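Local coordinates for CPXV018 protein (Cowpox virus, PDB 4PDC), which is probably the orthopoxvirus MHC class I-like protein that binds the activating receptor NKG2D and so dampens killing by natural killer cells, at residues E[19-24]-E[31-36]. The protein carries 2 engineered substitutions. Numbering follows the deposited sequence.
Sequences STVDVD and ITFDGK. Engineered in segment 19-24: Asp24 (natural residue Tyr).
Val21 O takes the backbone N-H of Phe33 at 2.9 Å and also faces the CA-H of Thr32. Phe33 O returns the bond to Val21 N at 3.0 Å and lies close to the CA-H of Thr20, so Val21 and Phe33 form a hydrogen-bonded antiparallel pair. Two residues along, Val23 N reaches Ile31 O at 2.9 Å in a nearly straight bond (176°), while the reverse bond, Ile31 N to Val23 O, is weak. Between them Asp22 and Thr32 make the non-hydrogen-bonded pair, joined instead through their side chains: Thr32 OG1, anti to its own N (chi1 -169°), donates to Asp22 OD1 at 3.2 Å, coming in almost in line with the CG-OD1 bond. On the other face, Val23 and Ile31 lie side by side, CB to CB 3.8 Å, and Val21 CG2 approaches Phe33 CD2 obliquely at 3.9 Å. Beyond Phe33 the pairing gives way to an Asx turn, in which Asp34 OD1 accepts from Lys36 N; a water spans this end, accepting from Ser19 N and donating to Asp34 O. The hairpin belongs to an antiparallel sheet consistent with an MHC-like platform, flanked by strands 2-13 and 38-40, and its apolar face packs against helix 51-64, with Val21 against Phe59 and Phe63, Ile31 against Tyr55 and Phe33 against Ser60.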
loop_
_atom_site.group_PDB
_atom_site.type_symbol
_atom_site.label_atom_id
_atom_site.label_comp_id
_atom_site.label_asym_id
_atom_site.label_seq_id
_atom_site.Cartn_x
_atom_site.Cartn_y
_atom_site.Cartn_z
ATOM N N SER E 19 11.267 8.904 -20.524
ATOM C CA SER E 19 10.432 8.782 -19.338
ATOM C C SER E 19 10.896 9.796 -18.311
ATOM O O SER E 19 12.073 9.816 -17.954
ATOM C CB SER E 19 10.507 7.370 -18.763
ATOM O OG SER E 19 10.344 6.402 -19.783
ATOM N N THR E 20 9.982 10.643 -17.847
ATOM C CA THR E 20 10.330 11.658 -16.862
ATOM C C THR E 20 9.230 11.834 -15.821
ATOM O O THR E 20 8.051 11.631 -16.104
ATOM C CB THR E 20 10.612 13.019 -17.532
ATOM O OG1 THR E 20 9.399 13.550 -18.074
ATOM C CG2 THR E 20 11.638 12.873 -18.649
ATOM N N VAL E 21 9.632 12.196 -14.608
ATOM C CA VAL E 21 8.684 12.595 -13.576
ATOM C C VAL E 21 9.172 13.866 -12.888
ATOM O O VAL E 21 10.360 14.001 -12.602
ATOM C CB VAL E 21 8.479 11.502 -12.518
ATOM C CG1 VAL E 21 7.307 11.862 -11.617
ATOM C CG2 VAL E 21 8.248 10.146 -13.176
ATOM N N ASP E 22 8.242 14.790 -12.651
ATOM C CA ASP E 22 8.491 16.013 -11.892
ATOM C C ASP E 22 7.634 16.022 -10.635
ATOM O O ASP E 22 6.431 15.761 -10.697
ATOM C CB ASP E 22 8.174 17.261 -12.721
ATOM C CG ASP E 22 8.998 17.352 -13.987
ATOM O OD1 ASP E 22 10.192 16.992 -13.950
ATOM O OD2 ASP E 22 8.446 17.784 -15.020
ATOM N N VAL E 23 8.253 16.320 -9.498
ATOM C CA VAL E 23 7.520 16.465 -8.245
ATOM C C VAL E 23 7.535 17.926 -7.831
ATOM O O VAL E 23 8.601 18.505 -7.612
ATOM C CB VAL E 23 8.118 15.612 -7.126
ATOM C CG1 VAL E 23 7.214 15.637 -5.903
ATOM C CG2 VAL E 23 8.325 14.180 -7.602
ATOM N N ASP E 24 6.348 18.513 -7.727
ATOM C CA ASP E 24 6.208 19.919 -7.374
ATOM C C ASP E 24 5.548 20.065 -6.009
ATOM O O ASP E 24 4.497 19.474 -5.756
ATOM C CB ASP E 24 5.381 20.669 -8.426
ATOM C CG ASP E 24 5.987 20.593 -9.821
ATOM O OD1 ASP E 24 7.214 20.406 -9.936
ATOM O OD2 ASP E 24 5.229 20.732 -10.807
ATOM N N ILE E 31 11.778 17.690 -6.899
ATOM C CA ILE E 31 12.413 16.445 -7.321
ATOM C C ILE E 31 12.193 16.247 -8.817
ATOM O O ILE E 31 11.169 16.663 -9.360
ATOM C CB ILE E 31 11.849 15.224 -6.553
ATOM C CG1 ILE E 31 12.068 15.373 -5.046
ATOM C CG2 ILE E 31 12.491 13.931 -7.030
ATOM C CD1 ILE E 31 11.230 14.411 -4.225
ATOM N N THR E 32 13.153 15.614 -9.483
ATOM C CA THR E 32 12.979 15.237 -10.879
ATOM C C THR E 32 13.616 13.876 -11.133
ATOM O O THR E 32 14.549 13.470 -10.439
ATOM C CB THR E 32 13.571 16.295 -11.843
ATOM O OG1 THR E 32 13.159 16.010 -13.186
ATOM C CG2 THR E 32 15.086 16.329 -11.765
ATOM N N PHE E 33 13.097 13.187 -12.141
ATOM C CA PHE E 33 13.476 11.815 -12.457
ATOM C C PHE E 33 13.544 11.700 -13.976
ATOM O O PHE E 33 12.604 12.100 -14.658
ATOM C CB PHE E 33 12.459 10.837 -11.855
ATOM C CG PHE E 33 12.676 9.398 -12.240
ATOM C CD1 PHE E 33 13.637 8.634 -11.607
ATOM C CD2 PHE E 33 11.894 8.803 -13.220
ATOM C CE1 PHE E 33 13.829 7.306 -11.955
ATOM C CE2 PHE E 33 12.079 7.477 -13.569
ATOM C CZ PHE E 33 13.048 6.728 -12.936
ATOM N N ASP E 34 14.656 11.186 -14.502
ATOM C CA ASP E 34 14.893 11.187 -15.951
ATOM C C ASP E 34 14.712 9.815 -16.599
ATOM O O ASP E 34 15.121 9.605 -17.743
ATOM C CB ASP E 34 16.306 11.710 -16.257
ATOM C CG ASP E 34 17.411 10.841 -15.666
ATOM O OD1 ASP E 34 17.166 9.656 -15.346
ATOM O OD2 ASP E 34 18.545 11.351 -15.526
ATOM N N GLY E 35 14.106 8.887 -15.866
ATOM C CA GLY E 35 13.914 7.534 -16.353
ATOM C C GLY E 35 14.901 6.574 -15.724
ATOM O O GLY E 35 14.624 5.380 -15.604
ATOM N N LYS E 36 16.050 7.101 -15.314
ATOM C CA LYS E 36 17.105 6.303 -14.696
ATOM C C LYS E 36 17.398 6.787 -13.282
ATOM O O LYS E 36 17.280 6.031 -12.319
ATOM C CB LYS E 36 18.381 6.361 -15.541
ATOM C CG LYS E 36 19.576 5.632 -14.933
ATOM C CD LYS E 36 20.834 5.840 -15.763
ATOM C CE LYS E 36 22.039 5.178 -15.111
ATOM N NZ LYS E 36 23.319 5.549 -15.781
HETATM O O HOH W 1 13.925 8.741 -20.124
#